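Local coordinates for protein beta-1,3-glucosyltransferase (Paecilomyces sp. J18, PDB 5JVV) that is a carbohydrate-active enzyme, probably of the GH16 type, built on a beta-jelly-roll sandwich of two curved sheets, at residues D25-F30 with D244-G249; G115-I120 with Y186-T191; T130-T135 with G164-G169; F194-F199 with G220-N225. All coordinates share one frame; numbering follows the deposited sequence. Where two conformers were deposited one is given.

Contact 1 (D25-F30 with D244-G249); sequences DPTNGF and DTTFCG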
loop_
_atom_site.group_PDB
_atom_site.type_symbol
_atom_site.label_atom_id
_atom_site.label_comp_id
_atom_site.label_asym_id
_atom_site.label_seq_id
_atom_site.Cartn_x
_atom_site.Cartn_y
_atom_site.Cartn_z
ATOM N N ASP A 25 -3.314 16.060 -1.848
ATOM C CA ASP A 25 -2.432 14.941 -1.508
ATOM C C ASP A 25 -1.231 15.380 -0.670
ATOM O O ASP A 25 -0.470 16.250 -1.095
ATOM C CB ASP A 25 -1.927 14.279 -2.786
ATOM C CG ASP A 25 -1.074 13.061 -2.506
ATOM O OD1 ASP A 25 -1.247 12.458 -1.430
ATOM O OD2 ASP A 25 -0.224 12.708 -3.351
ATOM N N PRO A 26 -1.046 14.773 0.517
ATOM C CA PRO A 26 0.152 15.118 1.297
ATOM C C PRO A 26 1.456 14.801 0.556
ATOM O O PRO A 26 2.464 15.477 0.799
ATOM C CB PRO A 26 0.010 14.242 2.540
ATOM C CG PRO A 26 -1.474 14.090 2.696
ATOM C CD PRO A 26 -1.964 13.910 1.286
ATOM N N THR A 27 1.429 13.822 -0.350
ATOM C CA THR A 27 2.609 13.491 -1.159
ATOM C C THR A 27 2.689 14.254 -2.498
ATOM O O THR A 27 3.492 13.909 -3.379
ATOM C CB THR A 27 2.769 11.953 -1.360
ATOM O OG1 THR A 27 1.504 11.362 -1.696
ATOM C CG2 THR A 27 3.245 11.313 -0.086
ATOM N N ASN A 28 1.853 15.281 -2.641
ATOM C CA ASN A 28 1.953 16.246 -3.739
ATOM C C ASN A 28 1.691 15.649 -5.104
ATOM O O ASN A 28 2.162 16.161 -6.128
ATOM C CB ASN A 28 3.311 16.955 -3.711
ATOM C CG ASN A 28 3.534 17.703 -2.420
ATOM O OD1 ASN A 28 2.716 18.541 -2.030
ATOM N ND2 ASN A 28 4.611 17.376 -1.727
ATOM N N GLY A 29 0.913 14.571 -5.120
ATOM C CA GLY A 29 0.608 13.897 -6.362
ATOM C C GLY A 29 -0.366 14.631 -7.267
ATOM O O GLY A 29 -1.107 15.535 -6.842
ATOM N N PHE A 30 -0.353 14.237 -8.536
ATOM C CA PHE A 30 -1.320 14.705 -9.518
ATOM C C PHE A 30 -2.574 13.850 -9.373
ATOM O O PHE A 30 -2.921 13.052 -10.258
ATOM C CB PHE A 30 -0.715 14.586 -10.918
ATOM C CG PHE A 30 -1.571 15.161 -12.016
ATOM C CD1 PHE A 30 -1.778 16.530 -12.119
ATOM C CD2 PHE A 30 -2.146 14.325 -12.970
ATOM C CE1 PHE A 30 -2.549 17.050 -13.139
ATOM C CE2 PHE A 30 -2.920 14.836 -13.995
ATOM C CZ PHE A 30 -3.123 16.202 -14.085
ATOM N N ASP A 244 -4.573 3.706 -0.684
ATOM C CA ASP A 244 -4.727 4.814 -1.610
ATOM C C ASP A 244 -4.048 4.512 -2.931
ATOM O O ASP A 244 -3.276 3.553 -3.038
ATOM C CB ASP A 244 -4.218 6.134 -0.993
ATOM C CG ASP A 244 -2.707 6.219 -0.937
ATOM O OD1 ASP A 244 -2.152 6.408 0.171
ATOM O OD2 ASP A 244 -2.060 6.125 -2.003
ATOM N N THR A 245 -4.362 5.317 -3.940
ATOM C CA THR A 245 -3.562 5.389 -5.153
ATOM C C THR A 245 -3.401 6.865 -5.486
ATOM O O THR A 245 -4.392 7.565 -5.712
ATOM C CB THR A 245 -4.223 4.673 -6.336
ATOM O OG1 THR A 245 -4.481 3.308 -5.977
ATOM C CG2 THR A 245 -3.314 4.703 -7.571
ATOM N N THR A 246 -2.161 7.344 -5.475
ATOM C CA THR A 246 -1.875 8.690 -5.964
ATOM C C THR A 246 -1.111 8.585 -7.281
ATOM O O THR A 246 -0.946 7.479 -7.805
ATOM C CB THR A 246 -1.142 9.548 -4.898
ATOM O OG1 THR A 246 -1.079 10.907 -5.346
ATOM C CG2 THR A 246 0.276 9.033 -4.623
ATOM N N PHE A 247 -0.674 9.719 -7.831
ATOM C CA PHE A 247 0.031 9.733 -9.112
ATOM C C PHE A 247 1.167 10.715 -9.024
ATOM O O PHE A 247 1.016 11.752 -8.398
ATOM C CB PHE A 247 -0.890 10.197 -10.243
ATOM C CG PHE A 247 -2.090 9.316 -10.452
ATOM C CD1 PHE A 247 -1.992 8.157 -11.211
ATOM C CD2 PHE A 247 -3.324 9.666 -9.909
ATOM C CE1 PHE A 247 -3.114 7.345 -11.419
ATOM C CE2 PHE A 247 -4.443 8.859 -10.107
ATOM C CZ PHE A 247 -4.339 7.705 -10.867
ATOM N N CYS A 248 2.296 10.391 -9.643
ATOM C CA CYS A 248 3.417 11.327 -9.747
ATOM C C CYS A 248 3.865 11.784 -8.348
ATOM O O CYS A 248 4.110 10.951 -7.480
ATOM C CB CYS A 248 3.054 12.481 -10.709
ATOM S SG CYS A 248 2.538 11.879 -12.366
ATOM N N GLY A 249 3.949 13.085 -8.103
ATOM C CA GLY A 249 4.285 13.564 -6.769
ATOM C C GLY A 249 5.697 13.219 -6.316
ATOM O O GLY A 249 6.568 12.942 -7.149
HETATM O O HOH W 1 2.551 15.545 -8.897
#

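Contact 2 (G115-I120 with Y186-T191); sequences GEIDII and YAMQWT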
loop_
_atom_site.group_PDB
_atom_site.type_symbol
_atom_site.label_atom_id
_atom_site.label_comp_id
_atom_site.label_asym_id
_atom_site.label_seq_id
_atom_site.Cartn_x
_atom_site.Cartn_y
_atom_site.Cartn_z
ATOM N N GLY A 115 6.561 8.780 11.642
ATOM C CA GLY A 115 6.922 7.545 10.959
ATOM C C GLY A 115 5.699 6.847 10.385
ATOM O O GLY A 115 4.576 7.358 10.478
ATOM N N GLU A 116 5.916 5.673 9.793
ATOM C CA GLU A 116 4.834 4.934 9.141
ATOM C C GLU A 116 5.282 3.517 8.806
ATOM O O GLU A 116 6.484 3.221 8.769
ATOM C CB GLU A 116 4.400 5.646 7.853
ATOM C CG GLU A 116 5.434 5.595 6.743
ATOM C CD GLU A 116 5.132 6.556 5.615
ATOM O OE1 GLU A 116 4.637 6.126 4.546
ATOM O OE2 GLU A 116 5.382 7.763 5.792
ATOM N N ILE A 117 4.304 2.642 8.571
ATOM C CA ILE A 117 4.570 1.289 8.109
ATOM C C ILE A 117 3.988 1.140 6.709
ATOM O O ILE A 117 2.780 1.261 6.531
ATOM C CB ILE A 117 3.907 0.240 9.023
ATOM C CG1 ILE A 117 4.406 0.376 10.465
ATOM C CG2 ILE A 117 4.156 -1.174 8.497
ATOM C CD1 ILE A 117 3.460 -0.262 11.464
ATOM N N ASP A 118 4.835 0.902 5.714
ATOM C CA ASP A 118 4.341 0.752 4.342
ATOM C C ASP A 118 4.356 -0.719 3.983
ATOM O O ASP A 118 5.431 -1.306 3.823
ATOM C CB ASP A 118 5.211 1.542 3.352
ATOM C CG ASP A 118 5.306 3.015 3.701
ATOM O OD1 ASP A 118 4.308 3.573 4.188
ATOM O OD2 ASP A 118 6.383 3.606 3.505
ATOM N N ILE A 119 3.165 -1.316 3.889
ATOM C CA ILE A 119 3.034 -2.758 3.689
ATOM C C ILE A 119 3.129 -3.141 2.211
ATOM O O ILE A 119 3.881 -4.056 1.844
ATOM C CB ILE A 119 1.718 -3.275 4.282
ATOM C CG1 ILE A 119 1.671 -2.968 5.787
ATOM C CG2 ILE A 119 1.579 -4.784 4.056
ATOM C CD1 ILE A 119 0.299 -3.233 6.404
ATOM N N ILE A 120 2.353 -2.442 1.382
ATOM C CA ILE A 120 2.455 -2.528 -0.068
ATOM C C ILE A 120 2.731 -1.124 -0.568
ATOM O O ILE A 120 1.990 -0.184 -0.253
ATOM C CB ILE A 120 1.154 -3.018 -0.724
ATOM C CG1 ILE A 120 0.726 -4.364 -0.144
ATOM C CG2 ILE A 120 1.343 -3.126 -2.241
ATOM C CD1 ILE A 120 -0.669 -4.799 -0.604
ATOM N N TYR A 186 -1.751 -10.292 2.119
ATOM C CA TYR A 186 -0.684 -9.631 2.856
ATOM C C TYR A 186 -1.019 -9.681 4.341
ATOM O O TYR A 186 -2.139 -9.344 4.748
ATOM C CB TYR A 186 -0.490 -8.188 2.380
ATOM C CG TYR A 186 0.574 -8.078 1.311
ATOM C CD1 TYR A 186 1.905 -7.894 1.660
ATOM C CD2 TYR A 186 0.256 -8.179 -0.040
ATOM C CE1 TYR A 186 2.888 -7.800 0.707
ATOM C CE2 TYR A 186 1.239 -8.085 -1.011
ATOM C CZ TYR A 186 2.558 -7.899 -0.625
ATOM O OH TYR A 186 3.575 -7.807 -1.552
ATOM N N ALA A 187 -0.048 -10.106 5.139
ATOM C CA ALA A 187 -0.236 -10.248 6.573
ATOM C C ALA A 187 0.828 -9.469 7.325
ATOM O O ALA A 187 1.997 -9.462 6.934
ATOM C CB ALA A 187 -0.184 -11.717 6.978
ATOM N N MET A 188 0.420 -8.823 8.413
ATOM C CA MET A 188 1.363 -8.155 9.303
ATOM C C MET A 188 1.197 -8.670 10.722
ATOM O O MET A 188 0.078 -8.717 11.235
ATOM C CB MET A 188 1.131 -6.643 9.301
ATOM C CG MET A 188 1.995 -5.940 10.343
ATOM S SD MET A 188 1.946 -4.137 10.290
ATOM C CE MET A 188 0.209 -3.822 10.572
ATOM N N GLN A 189 2.309 -9.055 11.349
ATOM C CA GLN A 189 2.336 -9.287 12.789
ATOM C C GLN A 189 3.141 -8.167 13.438
ATOM O O GLN A 189 4.281 -7.915 13.048
ATOM C CB GLN A 189 2.980 -10.622 13.129
ATOM C CG GLN A 189 2.939 -10.939 14.622
ATOM C CD GLN A 189 3.727 -12.182 14.986
ATOM O OE1 GLN A 189 4.600 -12.619 14.237
ATOM N NE2 GLN A 189 3.423 -12.754 16.146
ATOM N N TRP A 190 2.543 -7.505 14.424
ATOM C CA TRP A 190 3.171 -6.356 15.086
ATOM C C TRP A 190 3.268 -6.635 16.587
ATOM O O TRP A 190 2.247 -6.796 17.259
ATOM C CB TRP A 190 2.317 -5.115 14.786
ATOM C CG TRP A 190 2.601 -3.831 15.542
ATOM C CD1 TRP A 190 3.661 -3.546 16.360
ATOM C CD2 TRP A 190 1.784 -2.652 15.519
ATOM N NE1 TRP A 190 3.545 -2.260 16.846
ATOM C CE2 TRP A 190 2.398 -1.696 16.349
ATOM C CE3 TRP A 190 0.590 -2.320 14.876
ATOM C CZ2 TRP A 190 1.854 -0.431 16.557
ATOM C CZ3 TRP A 190 0.050 -1.061 15.075
ATOM C CH2 TRP A 190 0.681 -0.132 15.913
ATOM N N THR A 191 4.498 -6.724 17.098
ATOM C CA THR A 191 4.745 -6.918 18.532
ATOM C C THR A 191 5.668 -5.806 19.001
ATOM O O THR A 191 6.068 -4.982 18.192
ATOM C CB THR A 191 5.415 -8.273 18.832
ATOM O OG1 THR A 191 6.772 -8.253 18.364
ATOM C CG2 THR A 191 4.664 -9.410 18.173
#

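Contact 3 (T130-T135 with G164-G169); sequences TMVLHT and GCVVQG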
loop_
_atom_site.group_PDB
_atom_site.type_symbol
_atom_site.label_atom_id
_atom_site.label_comp_id
_atom_site.label_asym_id
_atom_site.label_seq_id
_atom_site.Cartn_x
_atom_site.Cartn_y
_atom_site.Cartn_z
ATOM N N THR A 130 7.820 -3.074 -2.460
ATOM C CA THR A 130 8.790 -2.503 -1.529
ATOM C C THR A 130 8.111 -2.212 -0.209
ATOM O O THR A 130 7.199 -1.400 -0.099
ATOM C CB THR A 130 9.534 -1.250 -2.058
ATOM O OG1 THR A 130 8.593 -0.276 -2.523
ATOM C CG2 THR A 130 10.476 -1.626 -3.188
ATOM N N MET A 131 8.559 -2.941 0.807
ATOM C CA MET A 131 8.074 -2.753 2.170
ATOM C C MET A 131 9.005 -1.754 2.826
ATOM O O MET A 131 10.225 -1.880 2.712
ATOM C CB MET A 131 8.122 -4.080 2.935
ATOM C CG MET A 131 7.178 -5.142 2.347
ATOM S SD MET A 131 7.575 -6.807 2.893
ATOM C CE MET A 131 9.034 -7.107 1.889
ATOM N N VAL A 132 8.445 -0.751 3.498
ATOM C CA VAL A 132 9.265 0.311 4.086
ATOM C C VAL A 132 8.763 0.656 5.482
ATOM O O VAL A 132 7.555 0.777 5.690
ATOM C CB VAL A 132 9.195 1.616 3.252
ATOM C CG1 VAL A 132 10.232 2.631 3.748
ATOM C CG2 VAL A 132 9.404 1.345 1.771
ATOM N N LEU A 133 9.680 0.811 6.437
ATOM C CA LEU A 133 9.325 1.465 7.693
ATOM C C LEU A 133 10.092 2.774 7.810
ATOM O O LEU A 133 11.228 2.879 7.341
ATOM C CB LEU A 133 9.650 0.582 8.902
ATOM C CG LEU A 133 8.519 -0.279 9.472
ATOM C CD1 LEU A 133 7.937 -1.237 8.437
ATOM C CD2 LEU A 133 8.998 -1.051 10.702
ATOM N N HIS A 134 9.454 3.768 8.419
ATOM C CA HIS A 134 10.131 4.987 8.836
ATOM C C HIS A 134 9.841 5.123 10.313
ATOM O O HIS A 134 8.680 5.044 10.720
ATOM C CB HIS A 134 9.572 6.213 8.099
ATOM C CG HIS A 134 9.720 6.155 6.610
ATOM N ND1 HIS A 134 10.864 6.560 5.959
ATOM C CD2 HIS A 134 8.859 5.758 5.644
ATOM C CE1 HIS A 134 10.704 6.411 4.657
ATOM N NE2 HIS A 134 9.497 5.924 4.439
ATOM N N THR A 135 10.880 5.314 11.120
ATOM C CA THR A 135 10.707 5.398 12.568
ATOM C C THR A 135 11.253 6.713 13.102
ATOM O O THR A 135 12.139 7.306 12.487
ATOM C CB THR A 135 11.428 4.241 13.301
ATOM O OG1 THR A 135 12.832 4.266 12.996
ATOM C CG2 THR A 135 10.858 2.886 12.895
ATOM N N GLY A 164 14.274 5.513 4.775
ATOM C CA GLY A 164 13.728 4.568 5.736
ATOM C C GLY A 164 14.380 3.214 5.531
ATOM O O GLY A 164 15.330 3.096 4.755
ATOM N N CYS A 165 13.906 2.188 6.239
ATOM C CA CYS A 165 14.427 0.846 6.033
ATOM C C CYS A 165 13.530 0.094 5.062
ATOM O O CYS A 165 12.317 -0.018 5.265
ATOM C CB CYS A 165 14.601 0.089 7.357
ATOM S SG CYS A 165 13.138 0.072 8.414
ATOM N N VAL A 166 14.143 -0.402 3.994
ATOM C CA VAL A 166 13.414 -0.898 2.838
ATOM C C VAL A 166 13.778 -2.348 2.589
ATOM O O VAL A 166 14.959 -2.699 2.568
ATOM C CB VAL A 166 13.795 -0.088 1.588
ATOM C CG1 VAL A 166 13.132 -0.672 0.355
ATOM C CG2 VAL A 166 13.442 1.391 1.776
ATOM N N VAL A 167 12.761 -3.191 2.410
ATOM C CA VAL A 167 12.965 -4.581 2.014
ATOM C C VAL A 167 12.203 -4.832 0.712
ATOM O O VAL A 167 10.988 -4.584 0.620
ATOM C CB VAL A 167 12.481 -5.573 3.102
ATOM C CG1 VAL A 167 12.701 -7.028 2.665
ATOM C CG2 VAL A 167 13.191 -5.308 4.421
ATOM N N GLN A 168 12.918 -5.298 -0.308
ATOM C CA GLN A 168 12.289 -5.620 -1.587
ATOM C C GLN A 168 11.649 -7.003 -1.539
ATOM O O GLN A 168 12.288 -7.983 -1.146
ATOM C CB GLN A 168 13.327 -5.567 -2.716
ATOM C CG GLN A 168 12.785 -6.064 -4.059
ATOM C CD GLN A 168 13.814 -6.019 -5.175
ATOM O OE1 GLN A 168 14.789 -6.773 -5.168
ATOM N NE2 GLN A 168 13.594 -5.137 -6.147
ATOM N N GLY A 169 10.384 -7.082 -1.946
ATOM C CA GLY A 169 9.660 -8.341 -1.972
ATOM C C GLY A 169 10.074 -9.236 -3.127
ATOM O O GLY A 169 10.845 -8.832 -3.991
#

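Contact 4 (F194-F199 with G220-N225); sequences FIKLWF and GTPMGN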
loop_
_atom_site.group_PDB
_atom_site.type_symbol
_atom_site.label_atom_id
_atom_site.label_comp_id
_atom_site.label_asym_id
_atom_site.label_seq_id
_atom_site.Cartn_x
_atom_site.Cartn_y
_atom_site.Cartn_z
ATOM N N PHE A 194 9.083 -6.429 17.006
ATOM C CA PHE A 194 9.186 -6.486 15.556
ATOM C C PHE A 194 7.880 -6.240 14.817
ATOM O O PHE A 194 6.790 -6.346 15.381
ATOM C CB PHE A 194 9.794 -7.829 15.109
ATOM C CG PHE A 194 9.018 -9.050 15.558
ATOM C CD1 PHE A 194 7.807 -9.392 14.957
ATOM C CD2 PHE A 194 9.529 -9.880 16.541
ATOM C CE1 PHE A 194 7.110 -10.520 15.361
ATOM C CE2 PHE A 194 8.839 -11.018 16.945
ATOM C CZ PHE A 194 7.625 -11.330 16.355
ATOM N N ILE A 195 8.015 -5.888 13.545
ATOM C CA ILE A 195 6.911 -5.955 12.604
ATOM C C ILE A 195 7.336 -6.921 11.511
ATOM O O ILE A 195 8.376 -6.736 10.874
ATOM C CB ILE A 195 6.582 -4.567 12.018
ATOM C CG1 ILE A 195 5.867 -3.734 13.084
ATOM C CG2 ILE A 195 5.695 -4.699 10.787
ATOM C CD1 ILE A 195 5.997 -2.255 12.876
ATOM N N LYS A 196 6.552 -7.977 11.319
ATOM C CA LYS A 196 6.836 -8.951 10.270
ATOM C C LYS A 196 5.752 -8.886 9.215
ATOM O O LYS A 196 4.567 -8.796 9.546
ATOM C CB LYS A 196 6.915 -10.359 10.850
ATOM C CG LYS A 196 8.152 -10.593 11.699
ATOM C CD LYS A 196 8.100 -11.965 12.366
ATOM C CE LYS A 196 9.330 -12.218 13.220
ATOM N NZ LYS A 196 9.287 -13.584 13.854
ATOM N N LEU A 197 6.160 -8.924 7.948
ATOM C CA LEU A 197 5.214 -8.876 6.831
ATOM C C LEU A 197 5.358 -10.115 5.953
ATOM O O LEU A 197 6.481 -10.517 5.636
ATOM C CB LEU A 197 5.432 -7.617 5.988
ATOM C CG LEU A 197 5.368 -6.282 6.732
ATOM C CD1 LEU A 197 5.745 -5.132 5.797
ATOM C CD2 LEU A 197 3.973 -6.064 7.284
ATOM N N TRP A 198 4.226 -10.712 5.574
ATOM C CA TRP A 198 4.220 -11.864 4.677
ATOM C C TRP A 198 3.342 -11.573 3.467
ATOM O O TRP A 198 2.349 -10.851 3.570
ATOM C CB TRP A 198 3.630 -13.105 5.355
ATOM C CG TRP A 198 4.392 -13.716 6.504
ATOM C CD1 TRP A 198 5.224 -14.811 6.459
ATOM C CD2 TRP A 198 4.326 -13.322 7.881
ATOM N NE1 TRP A 198 5.698 -15.095 7.720
ATOM C CE2 TRP A 198 5.166 -14.196 8.610
ATOM C CE3 TRP A 198 3.655 -12.302 8.567
ATOM C CZ2 TRP A 198 5.336 -14.092 9.989
ATOM C CZ3 TRP A 198 3.826 -12.199 9.940
ATOM C CH2 TRP A 198 4.666 -13.090 10.637
ATOM N N PHE A 199 3.707 -12.151 2.325
ATOM C CA PHE A 199 2.822 -12.188 1.167
ATOM C C PHE A 199 2.587 -13.647 0.805
ATOM O O PHE A 199 3.549 -14.398 0.620
ATOM C CB PHE A 199 3.412 -11.430 -0.023
ATOM C CG PHE A 199 2.779 -11.795 -1.339
ATOM C CD1 PHE A 199 1.407 -11.650 -1.539
ATOM C CD2 PHE A 199 3.553 -12.299 -2.375
ATOM C CE1 PHE A 199 0.823 -11.993 -2.757
ATOM C CE2 PHE A 199 2.972 -12.650 -3.596
ATOM C CZ PHE A 199 1.616 -12.496 -3.783
ATOM N N GLY A 220 5.459 -19.453 8.010
ATOM C CA GLY A 220 6.799 -19.624 7.479
ATOM C C GLY A 220 7.615 -18.352 7.610
ATOM O O GLY A 220 7.298 -17.474 8.420
ATOM N N THR A 221 8.673 -18.259 6.814
ATOM C CA THR A 221 9.601 -17.132 6.882
ATOM C C THR A 221 8.927 -15.857 6.384
ATOM O O THR A 221 8.274 -15.878 5.342
ATOM C CB THR A 221 10.844 -17.420 6.026
ATOM O OG1 THR A 221 11.435 -18.656 6.453
ATOM C CG2 THR A 221 11.867 -16.294 6.158
ATOM N N PRO A 222 9.065 -14.745 7.134
ATOM C CA PRO A 222 8.467 -13.478 6.688
ATOM C C PRO A 222 9.075 -13.015 5.378
ATOM O O PRO A 222 10.231 -13.352 5.100
ATOM C CB PRO A 222 8.889 -12.485 7.778
ATOM C CG PRO A 222 9.160 -13.315 8.974
ATOM C CD PRO A 222 9.704 -14.622 8.457
ATOM N N MET A 223 8.340 -12.227 4.599
ATOM C CA MET A 223 8.948 -11.607 3.431
ATOM C C MET A 223 9.757 -10.385 3.846
ATOM O O MET A 223 10.824 -10.131 3.297
ATOM C CB MET A 223 7.899 -11.236 2.379
ATOM C CG MET A 223 8.509 -10.848 1.041
ATOM S SD MET A 223 7.294 -10.747 -0.287
ATOM C CE MET A 223 6.414 -9.236 0.128
ATOM N N GLY A 224 9.250 -9.642 4.829
ATOM C CA GLY A 224 9.986 -8.539 5.425
ATOM C C GLY A 224 10.021 -8.714 6.935
ATOM O O GLY A 224 8.973 -8.816 7.576
ATOM N N ASN A 225 11.217 -8.774 7.508
ATOM C CA ASN A 225 11.358 -8.995 8.947
ATOM C C ASN A 225 11.960 -7.755 9.597
ATOM O O ASN A 225 13.189 -7.596 9.636
ATOM C CB ASN A 225 12.214 -10.238 9.215
ATOM C CG ASN A 225 12.127 -10.720 10.659
ATOM O OD1 ASN A 225 11.769 -9.963 11.566
ATOM N ND2 ASN A 225 12.481 -11.988 10.882
#

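Contact 1 (D25-F30 with D244-G249)
Thr246, near the end of strand 240-247, donates a hydrogen bond from its hydroxyl to the carboxylate of Asp25, the residue that opens both an Asx turn and a type I beta turn in the loop before strand 31-33. The pair illustrates how one buried carboxylate can organise a loop and moor it to a sheet.

Asp25 OD2 accepts three donors from different directions: Thr246 OG1 from above the carboxylate plane at 2.8 Å, Thr27 OG1 on the syn side, and Gly29 N on the anti side. Asp25 OD1 takes Thr27 N from above the plane, closing the Asx turn. Four bonds in all fix the rotation of the carboxylate, whose CG is turned opposite the backbone N (chi1 -177°).

Phe30 N donates to Phe247 O at 2.8 Å, and Gly29 CA lies 3.0 Å from the same Phe247 O, so the loop backbone lies directly against the strand carbonyl.

Apolar packing is lighter. Phe30 CB meets Cys248 CB at 4.3 Å, while the Phe30 ring leads off to helix 269-279, which also carries Cys273, the disulfide partner of Cys248.

Water closes the far end: one molecule donates to Asn28 O and accepts from Gly249 N, and Gly249 CA sends a CA-H...O contact to Asn28 O at 3.4 Å.

Contact 2 (G115-I120 with Y186-T191)
Ile120 lies over one face of the Tyr186 ring, and this CH-pi contact anchors a line of apolar side chains between the two layers of the sandwich. Ile120 CG1 stands 3.8 Å from the ring centroid and only 8° off the ring normal, so the methylene sits almost squarely above the centre. The terminal methyl reaches farther toward the rim, with Ile120 CD1 3.5 Å from Tyr186 CD2.

Ile119 comes to the same ring differently. Its side chain and that of Tyr186 slide past each other in opposite directions, and the branch methyl does the touching, Ile119 CG2 to Tyr186 CD1 at 3.9 Å. That two successive residues serve one ring is consistent with a classic beta bulge at Ile119 and Ile120, which both face Phe104.

Met188 extends straight from its backbone and bends only at the thioether (chi3 60°). Its SD reaches Ile117 CG2 at 4.1 Å, and its methyl CE turns to Ile119 CD1 at 4.2 Å.

Ile117 belongs to a GEIDIIE sequence consistent with the GH16 signature, whose Glu116 and Asp118 pack on Trp105 and His134 instead. Strand 116-121 lies between strands 100-107 and 130-134 in its sheet; strand 184-190, in the other, has strand 195-201 beside it, and Ile195 of that strand touches both Ile117 and Met188.

Contact 3 (T130-T135 with G164-G169)
Met131 pairs with Val167, and Leu133 with Cys165, in an antiparallel strand pair that is firmly packed on one face and more open on the other. Both are hydrogen-bonded pairs, so four backbone N-H...O bonds join strands 130-134 and 165-168; Met131 N to Val167 O is 2.9 Å.

On the face of these four residues packing is close. Met131 bends at its thioether (chi3 -75°), which brings CE alongside Val167, 3.7 Å from CG1. The Cys165 sulfur, turned between its own backbone N and carbonyl carbon, lies 3.6 Å from Leu133 CB. Phe226 of strand 224-226 touches all four side chains.

The opposite face carries Thr130, Val132, Val166 and Gln168, and all but Val132 are partly exposed. Here Val132 and Val166 lie side by side pointing the same way, with CG1 of Val132 4.0 Å from CG2 of Val166. At the end of the pair Gly164 CA rests 3.5 Å from His134 ND1.

The chemistry divides the work: backbone bonds set the register, one apolar face is sealed into the interior, and the Cys156-Cys165 disulfide ties strand 165-168 covalently to the loop before it.

Contact 4 (F194-F199 with G220-N225)
Trp198 lays its indole along Pro222 and ends in a hydrogen bond to Gly220, joining strand 195-201 to the loop that leads into strand 224-226. From CB the side chain turns away from its own carbonyl carbon (chi1 -67°), and CG comes within 4.1 Å of Pro222 CA. CD1 approaches Thr221 O at 3.4 Å. At NE1 the N-H points almost straight (170°) to Gly220 O, 3.0 Å away; the oxygen is near the indole plane, whereas NE1 stands above the carbonyl plane of Gly220. Beyond it CE2 passes Pro222 CA, whose CH-pi contact falls over the face of the five-membered ring, and at the far end CZ2 meets Pro222 CG at 4.0 Å.

Pro222 CG is also met by Lys196, whose CD lies 3.8 Å from it. The extended lysine chain runs beside Asn225, pointing the same way.

Backbone bonds supply the register. Leu197 N donates to Gly224 O, while Leu197 O accepts from Met223 N at 2.7 Å and from Gly224 N: a classic beta bulge.

The implied chemistry is uneven. Of the two bonds to the Leu197 carbonyl, that from Gly224 is nearly straight and that from Met223 bent (131°). The indole N-H is satisfied, as is Asn225 ND2 by Asp146 O, yet buried Asn225 OD1 lies beside the Lys196 methylenes CG and CE and has no polar partner.

In the fold
Contacts 2, 3 and 4 form one continuous packing unit, with centres 9 to 12 Å apart, whereas contact 1 stands off, about 21 Å from contact 2 and 27 Å from contact 4 between centres. Along the chain, contact 1 encloses all the others, contact 3 is nested inside contact 2, and contact 4 follows. Contacts 1, 2 and 3 all reach the mixed sheet, in which strands 116-121 and 130-134 are neighbours; strands 184-190 and 195-201 link contacts 2 and 4 in the facing sheet. Met131 against Leu197 and Met223 joins contacts 3 and 4 across the layers. Contacts 2 to 4 thus tie the two layers together, while contact 1 fastens a loop to strand 240-247.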